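Side-chain contacts in transcriptional regulator (NtrC family) (Aquifex aeolicus, PDB 3DZD), which probably activates sigma-54-dependent transcription as an NtrC-family response regulator, with a receiver domain coupled to an AAA+ ATPase that binds ADP here: residues A[89-92]-A[93-97]; A[165-168]-A[169-173]; A[352-355]-A[356-360]. One frame throughout, in Å; residues are numbered along the deposited sequence.

Overall arrangement
All three contacts are local, each formed between neighbouring turns or at the end of a helix. Interaction 1 closes helix 85-93 of the receiver domain. It is partly buried and held by backbone bonds and small apolar groups. Interaction 2 is buried in the ATPase core, at the start of helix 165-176, where the backbone also meets ADP. It adds a salt bridge. Interaction 3 lies in the last turns of the lid helix 346-359, partly buried, and its main polar ends bond outside its own segments. Interactions 2 and 3 have centres about 26 Å apart, near the same nucleotide. The centres of interactions 1 and 3 are about 54 Å apart, yet both touch the second subunit.

Interaction 1. Residues A[89-92]-A[93-97]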
ATOM      1  N   LYS A  89      -1.728 -16.760  28.020  1.00 68.66           N
ATOM      2  CA  LYS A  89      -0.994 -15.749  28.764  1.00 73.81           C
ATOM      3  C   LYS A  89      -0.020 -15.075  27.807  1.00 69.17           C
ATOM      4  O   LYS A  89      -0.040 -13.857  27.636  1.00 62.47           O
ATOM      5  CB  LYS A  89      -0.228 -16.415  29.906  1.00 78.93           C
ATOM      6  CG  LYS A  89      -0.359 -15.755  31.268  1.00 90.69           C
ATOM      7  CD  LYS A  89       0.183 -16.689  32.350  1.00 96.53           C
ATOM      8  CE  LYS A  89      -0.330 -16.325  33.735  1.00 98.49           C
ATOM      9  NZ  LYS A  89      -0.106 -17.434  34.707  1.00 98.67           N
ATOM     10  N   ALA A  90       0.815 -15.890  27.170  1.00 60.74           N
ATOM     11  CA  ALA A  90       1.811 -15.410  26.221  1.00 52.22           C
ATOM     12  C   ALA A  90       1.178 -14.639  25.073  1.00 57.12           C
ATOM     13  O   ALA A  90       1.660 -13.574  24.686  1.00 49.92           O
ATOM     14  CB  ALA A  90       2.619 -16.572  25.682  1.00 63.18           C
ATOM     15  N   ILE A  91       0.102 -15.181  24.516  1.00 67.42           N
ATOM     16  CA  ILE A  91      -0.572 -14.524  23.405  1.00 60.97           C
ATOM     17  C   ILE A  91      -1.053 -13.130  23.793  1.00 58.40           C
ATOM     18  O   ILE A  91      -0.916 -12.180  23.023  1.00 56.83           O
ATOM     19  CB  ILE A  91      -1.774 -15.341  22.894  1.00 62.58           C
ATOM     20  CG1 ILE A  91      -1.316 -16.686  22.315  1.00 57.78           C
ATOM     21  CG2 ILE A  91      -2.556 -14.526  21.867  1.00 57.05           C
ATOM     22  CD1 ILE A  91      -0.425 -16.574  21.092  1.00 49.08           C
ATOM     23  N   LYS A  92      -1.626 -13.008  24.984  1.00 64.17           N
ATOM     24  CA  LYS A  92      -2.104 -11.717  25.455  1.00 63.95           C
ATOM     25  C   LYS A  92      -0.936 -10.776  25.732  1.00 65.61           C
ATOM     26  O   LYS A  92      -1.067  -9.557  25.605  1.00 65.41           O
ATOM     27  CB  LYS A  92      -2.979 -11.886  26.696  1.00 72.10           C
ATOM     28  CG  LYS A  92      -4.261 -12.649  26.416  1.00 72.74           C
ATOM     29  CD  LYS A  92      -4.886 -13.198  27.686  1.00 81.72           C
ATOM     30  CE  LYS A  92      -5.537 -12.102  28.508  1.00 85.23           C
ATOM     31  NZ  LYS A  92      -6.445 -12.667  29.544  1.00 95.88           N
ATOM     32  N   LYS A  93       0.211 -11.339  26.099  1.00 63.00           N
ATOM     33  CA  LYS A  93       1.407 -10.526  26.278  1.00 61.19           C
ATOM     34  C   LYS A  93       1.896 -10.007  24.940  1.00 63.65           C
ATOM     35  O   LYS A  93       2.639  -9.034  24.882  1.00 66.19           O
ATOM     36  CB  LYS A  93       2.520 -11.296  26.987  1.00 64.53           C
ATOM     37  CG  LYS A  93       2.443 -11.208  28.495  1.00 78.72           C
ATOM     38  CD  LYS A  93       3.815 -11.043  29.114  1.00 81.41           C
ATOM     39  CE  LYS A  93       3.693 -10.586  30.560  1.00 94.98           C
ATOM     40  NZ  LYS A  93       2.793  -9.404  30.692  1.00 89.98           N
ATOM     41  N   GLY A  94       1.482 -10.664  23.864  1.00 70.42           N
ATOM     42  CA  GLY A  94       1.819 -10.197  22.533  1.00 64.50           C
ATOM     43  C   GLY A  94       2.492 -11.219  21.636  1.00 66.75           C
ATOM     44  O   GLY A  94       2.943 -10.874  20.542  1.00 64.00           O
ATOM     45  N   ALA A  95       2.575 -12.467  22.089  1.00 53.45           N
ATOM     46  CA  ALA A  95       3.115 -13.532  21.251  1.00 51.86           C
ATOM     47  C   ALA A  95       2.181 -13.719  20.059  1.00 52.30           C
ATOM     48  O   ALA A  95       0.969 -13.537  20.190  1.00 54.13           O
ATOM     49  CB  ALA A  95       3.247 -14.836  22.050  1.00 51.21           C
ATOM     50  N   TYR A  96       2.729 -14.075  18.901  1.00 50.79           N
ATOM     51  CA  TYR A  96       1.896 -14.284  17.716  1.00 49.42           C
ATOM     52  C   TYR A  96       1.265 -15.676  17.657  1.00 47.24           C
ATOM     53  O   TYR A  96       0.088 -15.821  17.331  1.00 54.03           O
ATOM     54  CB  TYR A  96       2.681 -14.010  16.432  1.00 42.75           C
ATOM     55  CG  TYR A  96       1.940 -14.395  15.167  1.00 44.46           C
ATOM     56  CD1 TYR A  96       0.897 -13.613  14.688  1.00 41.65           C
ATOM     57  CD2 TYR A  96       2.290 -15.539  14.442  1.00 42.18           C
ATOM     58  CE1 TYR A  96       0.212 -13.951  13.532  1.00 41.28           C
ATOM     59  CE2 TYR A  96       1.612 -15.888  13.275  1.00 41.82           C
ATOM     60  CZ  TYR A  96       0.571 -15.086  12.829  1.00 45.97           C
ATOM     61  OH  TYR A  96      -0.119 -15.403  11.675  1.00 50.69           O
ATOM     62  N   GLU A  97       2.049 -16.700  17.972  1.00 43.74           N
ATOM     63  CA  GLU A  97       1.577 -18.076  17.858  1.00 45.25           C
ATOM     64  C   GLU A  97       2.103 -18.937  18.981  1.00 49.24           C
ATOM     65  O   GLU A  97       2.981 -18.532  19.735  1.00 49.16           O
ATOM     66  CB  GLU A  97       1.994 -18.680  16.516  1.00 44.21           C
ATOM     67  CG  GLU A  97       0.877 -18.727  15.484  1.00 44.50           C
ATOM     68  CD  GLU A  97      -0.272 -19.622  15.925  1.00 47.03           C
ATOM     69  OE1 GLU A  97      -1.421 -19.400  15.482  1.00 45.12           O
ATOM     70  OE2 GLU A  97      -0.020 -20.544  16.719  1.00 45.48           O
TER
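Ile91 turns CG1 anti to its carbonyl carbon (chi1 -64°), and a second bend of the same sign swings CD1 forward along the chain towards Ala95. Ile91 CD1 lies 4.2 Å from Ala95 CB and 3.5 Å from Ala95 O. Ala90 meets Ala95 from the helix side, CB to CB at 4.1 Å. The Ala95 methyl therefore touches two side chains of the last turn. Gly94 makes this possible. Its phi of 126° turns the chain back, and a CB there would jam against the preceding carbonyl. The result is a Schellman motif. Ala95 N bonds to Ala90 O at 3.0 Å and is nearly straight. Gly94 N bonds to Ile91 O, also at 3.0 Å, but approaches from above the carbonyl plane. The apolar pair Ala90 and Ala95 is the one that usually accompanies this cap. In the CheY-like fold the turn leads from helix 85-93 into edge strand 97-100. Ile63 of helix 62-69 packs on Ala90 and Ala95. On the second subunit, Leu110 packs on Ile91, His114 stacks with Tyr96, and Arg107 forms a salt bridge with Glu97.

Interaction 2. Residues A[165-168]-A[169-173]. With ADP (adenosine-5'-diphosphate), chain C.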
ATOM      1  N   LYS A 165     -11.472  18.462  -2.228  1.00 37.08           N
ATOM      2  CA  LYS A 165     -12.477  17.521  -1.756  1.00 37.13           C
ATOM      3  C   LYS A 165     -11.894  16.150  -1.397  1.00 38.68           C
ATOM      4  O   LYS A 165     -12.330  15.530  -0.439  1.00 39.15           O
ATOM      5  CB  LYS A 165     -13.604  17.396  -2.782  1.00 37.29           C
ATOM      6  CG  LYS A 165     -14.465  18.658  -2.884  1.00 38.45           C
ATOM      7  CD  LYS A 165     -15.475  18.566  -4.018  1.00 39.27           C
ATOM      8  CE  LYS A 165     -14.770  18.631  -5.361  1.00 43.52           C
ATOM      9  NZ  LYS A 165     -15.714  18.324  -6.466  1.00 52.22           N
ATOM     10  N   GLU A 166     -10.903  15.685  -2.151  1.00 41.10           N
ATOM     11  CA  GLU A 166     -10.272  14.407  -1.844  1.00 43.27           C
ATOM     12  C   GLU A 166      -9.430  14.463  -0.567  1.00 43.97           C
ATOM     13  O   GLU A 166      -9.411  13.514   0.225  1.00 44.25           O
ATOM     14  CB  GLU A 166      -9.432  13.889  -3.018  1.00 49.93           C
ATOM     15  CG  GLU A 166      -8.546  12.709  -2.628  1.00 53.95           C
ATOM     16  CD  GLU A 166      -7.880  12.007  -3.809  1.00 63.19           C
ATOM     17  OE1 GLU A 166      -8.501  11.888  -4.894  1.00 62.10           O
ATOM     18  OE2 GLU A 166      -6.729  11.547  -3.631  1.00 60.59           O
ATOM     19  N   ILE A 167      -8.730  15.570  -0.361  1.00 36.59           N
ATOM     20  CA  ILE A 167      -7.968  15.732   0.872  1.00 37.67           C
ATOM     21  C   ILE A 167      -8.872  15.598   2.086  1.00 42.44           C
ATOM     22  O   ILE A 167      -8.523  14.927   3.056  1.00 44.97           O
ATOM     23  CB  ILE A 167      -7.281  17.088   0.962  1.00 38.78           C
ATOM     24  CG1 ILE A 167      -6.178  17.205  -0.095  1.00 46.79           C
ATOM     25  CG2 ILE A 167      -6.717  17.280   2.348  1.00 37.23           C
ATOM     26  CD1 ILE A 167      -5.308  18.438   0.077  1.00 51.46           C
ATOM     27  N   VAL A 168     -10.027  16.254   2.046  1.00 37.03           N
ATOM     28  CA  VAL A 168     -10.934  16.209   3.175  1.00 37.14           C
ATOM     29  C   VAL A 168     -11.384  14.766   3.414  1.00 37.19           C
ATOM     30  O   VAL A 168     -11.452  14.306   4.559  1.00 37.19           O
ATOM     31  CB  VAL A 168     -12.160  17.115   2.962  1.00 37.39           C
ATOM     32  CG1 VAL A 168     -13.121  16.984   4.138  1.00 37.73           C
ATOM     33  CG2 VAL A 168     -11.728  18.557   2.773  1.00 37.55           C
ATOM     34  N   ALA A 169     -11.683  14.067   2.324  1.00 37.25           N
ATOM     35  CA  ALA A 169     -12.101  12.669   2.371  1.00 36.88           C
ATOM     36  C   ALA A 169     -11.047  11.754   3.022  1.00 37.12           C
ATOM     37  O   ALA A 169     -11.383  10.909   3.855  1.00 37.31           O
ATOM     38  CB  ALA A 169     -12.462  12.179   0.977  1.00 37.21           C
ATOM     39  N   ARG A 170      -9.781  11.924   2.654  1.00 38.87           N
ATOM     40  CA  ARG A 170      -8.695  11.162   3.279  1.00 39.20           C
ATOM     41  C   ARG A 170      -8.539  11.502   4.748  1.00 46.69           C
ATOM     42  O   ARG A 170      -8.288  10.625   5.579  1.00 44.69           O
ATOM     43  CB  ARG A 170      -7.368  11.389   2.556  1.00 36.44           C
ATOM     44  CG  ARG A 170      -7.276  10.664   1.227  1.00 36.25           C
ATOM     45  CD  ARG A 170      -5.917  10.841   0.574  1.00 38.43           C
ATOM     46  NE  ARG A 170      -5.931  10.262  -0.770  1.00 47.64           N
ATOM     47  CZ  ARG A 170      -5.804   8.958  -1.020  1.00 50.59           C
ATOM     48  NH1 ARG A 170      -5.640   8.099  -0.014  1.00 49.10           N
ATOM     49  NH2 ARG A 170      -5.834   8.515  -2.271  1.00 43.06           N
ATOM     50  N   LEU A 171      -8.680  12.784   5.064  1.00 37.38           N
ATOM     51  CA  LEU A 171      -8.627  13.214   6.449  1.00 37.28           C
ATOM     52  C   LEU A 171      -9.693  12.483   7.230  1.00 41.17           C
ATOM     53  O   LEU A 171      -9.414  11.912   8.283  1.00 48.29           O
ATOM     54  CB  LEU A 171      -8.817  14.727   6.561  1.00 40.79           C
ATOM     55  CG  LEU A 171      -7.608  15.536   6.071  1.00 48.00           C
ATOM     56  CD1 LEU A 171      -7.853  17.040   6.194  1.00 43.49           C
ATOM     57  CD2 LEU A 171      -6.338  15.131   6.827  1.00 44.03           C
ATOM     58  N   ILE A 172     -10.918  12.491   6.704  1.00 38.34           N
ATOM     59  CA  ILE A 172     -12.052  11.846   7.366  1.00 37.57           C
ATOM     60  C   ILE A 172     -11.764  10.364   7.606  1.00 37.47           C
ATOM     61  O   ILE A 172     -11.971   9.859   8.705  1.00 39.95           O
ATOM     62  CB  ILE A 172     -13.358  11.992   6.537  1.00 41.28           C
ATOM     63  CG1 ILE A 172     -13.885  13.433   6.595  1.00 40.56           C
ATOM     64  CG2 ILE A 172     -14.419  11.012   7.021  1.00 37.70           C
ATOM     65  CD1 ILE A 172     -14.962  13.728   5.573  1.00 37.77           C
ATOM     66  N   HIS A 173     -11.290   9.675   6.574  1.00 42.36           N
ATOM     67  CA  HIS A 173     -10.928   8.273   6.698  1.00 38.33           C
ATOM     68  C   HIS A 173      -9.893   8.094   7.812  1.00 45.76           C
ATOM     69  O   HIS A 173     -10.102   7.329   8.757  1.00 44.90           O
ATOM     70  CB  HIS A 173     -10.389   7.743   5.372  1.00 36.94           C
ATOM     71  CG  HIS A 173      -9.823   6.359   5.461  1.00 43.80           C
ATOM     72  ND1 HIS A 173     -10.607   5.245   5.676  1.00 44.78           N
ATOM     73  CD2 HIS A 173      -8.546   5.910   5.373  1.00 42.13           C
ATOM     74  CE1 HIS A 173      -9.838   4.170   5.717  1.00 44.36           C
ATOM     75  NE2 HIS A 173      -8.585   4.546   5.531  1.00 39.99           N
TER
HETATM   76  PB  ADP C 370     -10.815  18.192  -5.941  0.52 45.33           P
HETATM   77  O1B ADP C 370     -10.647  16.865  -5.229  0.77 43.69           O
HETATM   78  O2B ADP C 370     -11.282  18.081  -7.376  0.88 52.43           O
HETATM   79  O3B ADP C 370     -11.614  19.205  -5.178  1.00 39.04           O
HETATM   80  PA  ADP C 370      -7.927  18.207  -5.654  1.00 49.22           P
HETATM   81  O1A ADP C 370      -7.694  18.279  -4.170  1.00 58.16           O
HETATM   82  O2A ADP C 370      -7.824  16.847  -6.312  1.00 57.69           O
HETATM   83  O3A ADP C 370      -9.354  18.900  -5.993  1.00 55.33           O
HETATM   84  O5' ADP C 370      -6.876  19.181  -6.385  1.00 50.97           O
HETATM   85  C5' ADP C 370      -6.052  20.060  -5.629  1.00 44.76           C
HETATM   86  C4' ADP C 370      -4.580  19.730  -5.775  1.00 44.12           C
HETATM   87  O4' ADP C 370      -3.900  20.570  -4.850  1.00 41.32           O
HETATM   88  C3' ADP C 370      -4.294  18.328  -5.280  1.00 50.68           C
HETATM   89  O3' ADP C 370      -3.018  17.915  -5.780  1.00 50.81           O
HETATM   90  C2' ADP C 370      -4.146  18.451  -3.787  1.00 45.50           C
HETATM   91  O2' ADP C 370      -3.063  17.595  -3.414  1.00 44.81           O
HETATM   92  C1' ADP C 370      -3.714  19.890  -3.599  1.00 42.19           C
HETATM   93  N9  ADP C 370      -4.524  20.577  -2.572  1.00 39.98           N
HETATM   94  C8  ADP C 370      -5.825  20.903  -2.690  1.00 39.52           C
HETATM   95  N7  ADP C 370      -6.275  21.552  -1.599  1.00 37.07           N
HETATM   96  C5  ADP C 370      -5.239  21.653  -0.749  1.00 37.10           C
HETATM   97  C6  ADP C 370      -5.038  22.221   0.601  1.00 39.84           C
HETATM   98  N6  ADP C 370      -6.061  22.829   1.259  1.00 46.23           N
HETATM   99  N1  ADP C 370      -3.808  22.124   1.140  1.00 43.68           N
HETATM  100  C2  ADP C 370      -2.797  21.528   0.480  1.00 43.39           C
HETATM  101  N3  ADP C 370      -2.907  20.982  -0.744  1.00 41.99           N
HETATM  102  C4  ADP C 370      -4.086  21.015  -1.395  1.00 39.30           C
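One carboxylate oxygen, Glu166 OE2, takes two donors from Arg170. The Arg170 NE bond to Glu166 OE2 is 3.2 Å long with an angle of 157° at the hydrogen. The second, from Arg170 NH2 to Glu166 OE2, is weak at 3.4 Å. NE meets OE2 on its anti side, out of the carboxylate plane but close to the guanidinium plane. The two groups are turned 60° apart, so this is not the flat paired form. Glu166 gets there with CG anti to the backbone N (chi1 168°) and an extended chain, running beside Arg170 one turn on. Ile167 CD1 lies against the adenine of ADP, in a contact so short that its exact length is doubtful. Ile167 CG2 meets Leu171 CD1 at 4.0 Å. Val168 CG1 touches Ile172 CD1 on the face covered by Ile145. The helix start belongs to the P-loop, or Walker A motif, of this NtrC-type ATPase. Lys165 N donates to ADP O3B at 3.0 Å, and the bond from Glu166 N to ADP O1B is weak. Asp184 lies close to Glu166 OE1 and also touches Arg170, so the guanidinium probably offsets like charges gathered beside the nucleotide.

Interaction 3. Residues A[352-355]-A[356-360]; sequences NLIE and RAVIL
Backbone bonds tie each residue of 352-355 to the one four places on. Arg356 N bonds to Asn352 O at 3.1 Å, and Ile359 N to Glu355 O at 3.0 Å. Glu355 O has a second, weak donor in Val358 N.

Apolar contacts follow the same spacing. Ile359 sets CG1 anti to its carbonyl carbon (chi1 -79°), which lays CD1 back over the preceding turn. Ile359 CD1 then meets Glu355 CG at 4.1 Å, so the glutamate joins in through its aliphatic part. Ile354 and Val358 touch loosely, CG2 to CG2 at 4.4 Å. Phe315, Leu316 and Phe319 of helix 307-322 cover this side.

The polar ends look elsewhere. Glu355 OE2 bonds to Tyr323 OH, and OE1 to Asn352 ND2 of the second subunit. Asn352 ND2 returns the bond to Glu355 OE1 of that subunit. With an alanine here instead of Glu355, the Tyr323 hydroxyl would probably lose its carboxylate partner, Asn352 ND2 of the second subunit one of its bonds, and Ile359 CD1 its aliphatic contact.

The Asn352 side chain is about 8 Å from bound ADP. One side of this part of helix 346-359 packs on helix 307-322 of the AAA+ lid; another meets the same helix of the second subunit. This is the lid helix beside the nucleotide site, where Lys351 bonds to ADP.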
ATOM      1  N   ASN A 352      -0.610  24.030 -10.137  1.00 37.71           N
ATOM      2  CA  ASN A 352       0.002  23.899 -11.429  1.00 38.36           C
ATOM      3  C   ASN A 352       0.706  25.177 -11.860  1.00 37.96           C
ATOM      4  O   ASN A 352       1.746  25.126 -12.507  1.00 37.77           O
ATOM      5  CB  ASN A 352      -1.040  23.500 -12.461  1.00 37.60           C
ATOM      6  CG  ASN A 352      -0.533  23.664 -13.873  1.00 38.14           C
ATOM      7  OD1 ASN A 352      -0.569  24.754 -14.432  1.00 38.46           O
ATOM      8  ND2 ASN A 352      -0.052  22.576 -14.453  1.00 37.90           N
ATOM      9  N   LEU A 353       0.145  26.325 -11.492  1.00 37.88           N
ATOM     10  CA  LEU A 353       0.763  27.599 -11.832  1.00 38.19           C
ATOM     11  C   LEU A 353       2.084  27.818 -11.084  1.00 39.81           C
ATOM     12  O   LEU A 353       3.012  28.415 -11.616  1.00 41.05           O
ATOM     13  CB  LEU A 353      -0.204  28.766 -11.582  1.00 38.39           C
ATOM     14  CG  LEU A 353       0.425  30.147 -11.756  1.00 42.95           C
ATOM     15  CD1 LEU A 353      -0.425  31.049 -12.631  1.00 44.45           C
ATOM     16  CD2 LEU A 353       0.681  30.809 -10.413  1.00 47.26           C
ATOM     17  N   ILE A 354       2.166  27.331  -9.852  1.00 38.02           N
ATOM     18  CA  ILE A 354       3.362  27.522  -9.037  1.00 38.06           C
ATOM     19  C   ILE A 354       4.413  26.513  -9.456  1.00 40.62           C
ATOM     20  O   ILE A 354       5.610  26.787  -9.385  1.00 40.63           O
ATOM     21  CB  ILE A 354       3.079  27.324  -7.530  1.00 40.57           C
ATOM     22  CG1 ILE A 354       2.131  28.405  -7.004  1.00 41.47           C
ATOM     23  CG2 ILE A 354       4.365  27.352  -6.732  1.00 38.10           C
ATOM     24  CD1 ILE A 354       2.693  29.808  -7.088  1.00 38.55           C
ATOM     25  N   GLU A 355       3.961  25.341  -9.891  1.00 37.70           N
ATOM     26  CA  GLU A 355       4.885  24.285 -10.268  1.00 42.29           C
ATOM     27  C   GLU A 355       5.578  24.719 -11.539  1.00 39.26           C
ATOM     28  O   GLU A 355       6.765  24.452 -11.747  1.00 39.07           O
ATOM     29  CB  GLU A 355       4.156  22.969 -10.508  1.00 37.28           C
ATOM     30  CG  GLU A 355       5.116  21.811 -10.720  1.00 39.66           C
ATOM     31  CD  GLU A 355       4.491  20.625 -11.429  1.00 40.31           C
ATOM     32  OE1 GLU A 355       3.368  20.752 -11.947  1.00 38.00           O
ATOM     33  OE2 GLU A 355       5.133  19.556 -11.479  1.00 43.87           O
ATOM     34  N   ARG A 356       4.806  25.392 -12.380  1.00 37.92           N
ATOM     35  CA  ARG A 356       5.310  25.942 -13.620  1.00 39.13           C
ATOM     36  C   ARG A 356       6.400  26.952 -13.291  1.00 41.62           C
ATOM     37  O   ARG A 356       7.512  26.865 -13.795  1.00 41.41           O
ATOM     38  CB  ARG A 356       4.170  26.611 -14.379  1.00 40.94           C
ATOM     39  CG  ARG A 356       4.601  27.470 -15.539  1.00 42.84           C
ATOM     40  CD  ARG A 356       4.687  26.675 -16.823  1.00 46.04           C
ATOM     41  NE  ARG A 356       4.872  27.577 -17.962  1.00 57.05           N
ATOM     42  CZ  ARG A 356       5.467  27.242 -19.103  1.00 58.65           C
ATOM     43  NH1 ARG A 356       5.953  26.016 -19.278  1.00 60.06           N
ATOM     44  NH2 ARG A 356       5.584  28.145 -20.066  1.00 52.97           N
ATOM     45  N   ALA A 357       6.071  27.897 -12.419  1.00 44.75           N
ATOM     46  CA  ALA A 357       7.015  28.922 -12.004  1.00 39.55           C
ATOM     47  C   ALA A 357       8.369  28.338 -11.595  1.00 44.20           C
ATOM     48  O   ALA A 357       9.406  28.881 -11.945  1.00 49.07           O
ATOM     49  CB  ALA A 357       6.426  29.736 -10.867  1.00 38.86           C
ATOM     50  N   VAL A 358       8.339  27.234 -10.854  1.00 39.37           N
ATOM     51  CA  VAL A 358       9.535  26.611 -10.309  1.00 43.38           C
ATOM     52  C   VAL A 358      10.328  25.873 -11.384  1.00 48.07           C
ATOM     53  O   VAL A 358      11.561  25.853 -11.362  1.00 46.51           O
ATOM     54  CB  VAL A 358       9.172  25.619  -9.183  1.00 45.76           C
ATOM     55  CG1 VAL A 358      10.419  24.907  -8.666  1.00 48.90           C
ATOM     56  CG2 VAL A 358       8.461  26.341  -8.045  1.00 44.88           C
ATOM     57  N   ILE A 359       9.610  25.259 -12.316  1.00 47.86           N
ATOM     58  CA  ILE A 359      10.229  24.545 -13.426  1.00 53.46           C
ATOM     59  C   ILE A 359      11.082  25.487 -14.290  1.00 53.26           C
ATOM     60  O   ILE A 359      12.143  25.106 -14.778  1.00 60.25           O
ATOM     61  CB  ILE A 359       9.162  23.798 -14.266  1.00 51.16           C
ATOM     62  CG1 ILE A 359       8.765  22.496 -13.558  1.00 48.22           C
ATOM     63  CG2 ILE A 359       9.678  23.520 -15.665  1.00 40.88           C
ATOM     64  CD1 ILE A 359       7.474  21.851 -14.066  1.00 39.93           C
ATOM     65  N   LEU A 360      10.620  26.723 -14.441  1.00 50.49           N
ATOM     66  CA  LEU A 360      11.352  27.766 -15.152  1.00 41.78           C
ATOM     67  C   LEU A 360      12.052  28.706 -14.175  1.00 51.00           C
ATOM     68  O   LEU A 360      12.144  29.904 -14.426  1.00 64.54           O
ATOM     69  CB  LEU A 360      10.359  28.604 -15.964  1.00 45.25           C
ATOM     70  CG  LEU A 360       9.242  27.817 -16.657  1.00 50.59           C
ATOM     71  CD1 LEU A 360       8.278  28.744 -17.431  1.00 39.41           C
ATOM     72  CD2 LEU A 360       9.846  26.748 -17.576  1.00 50.71           C
TER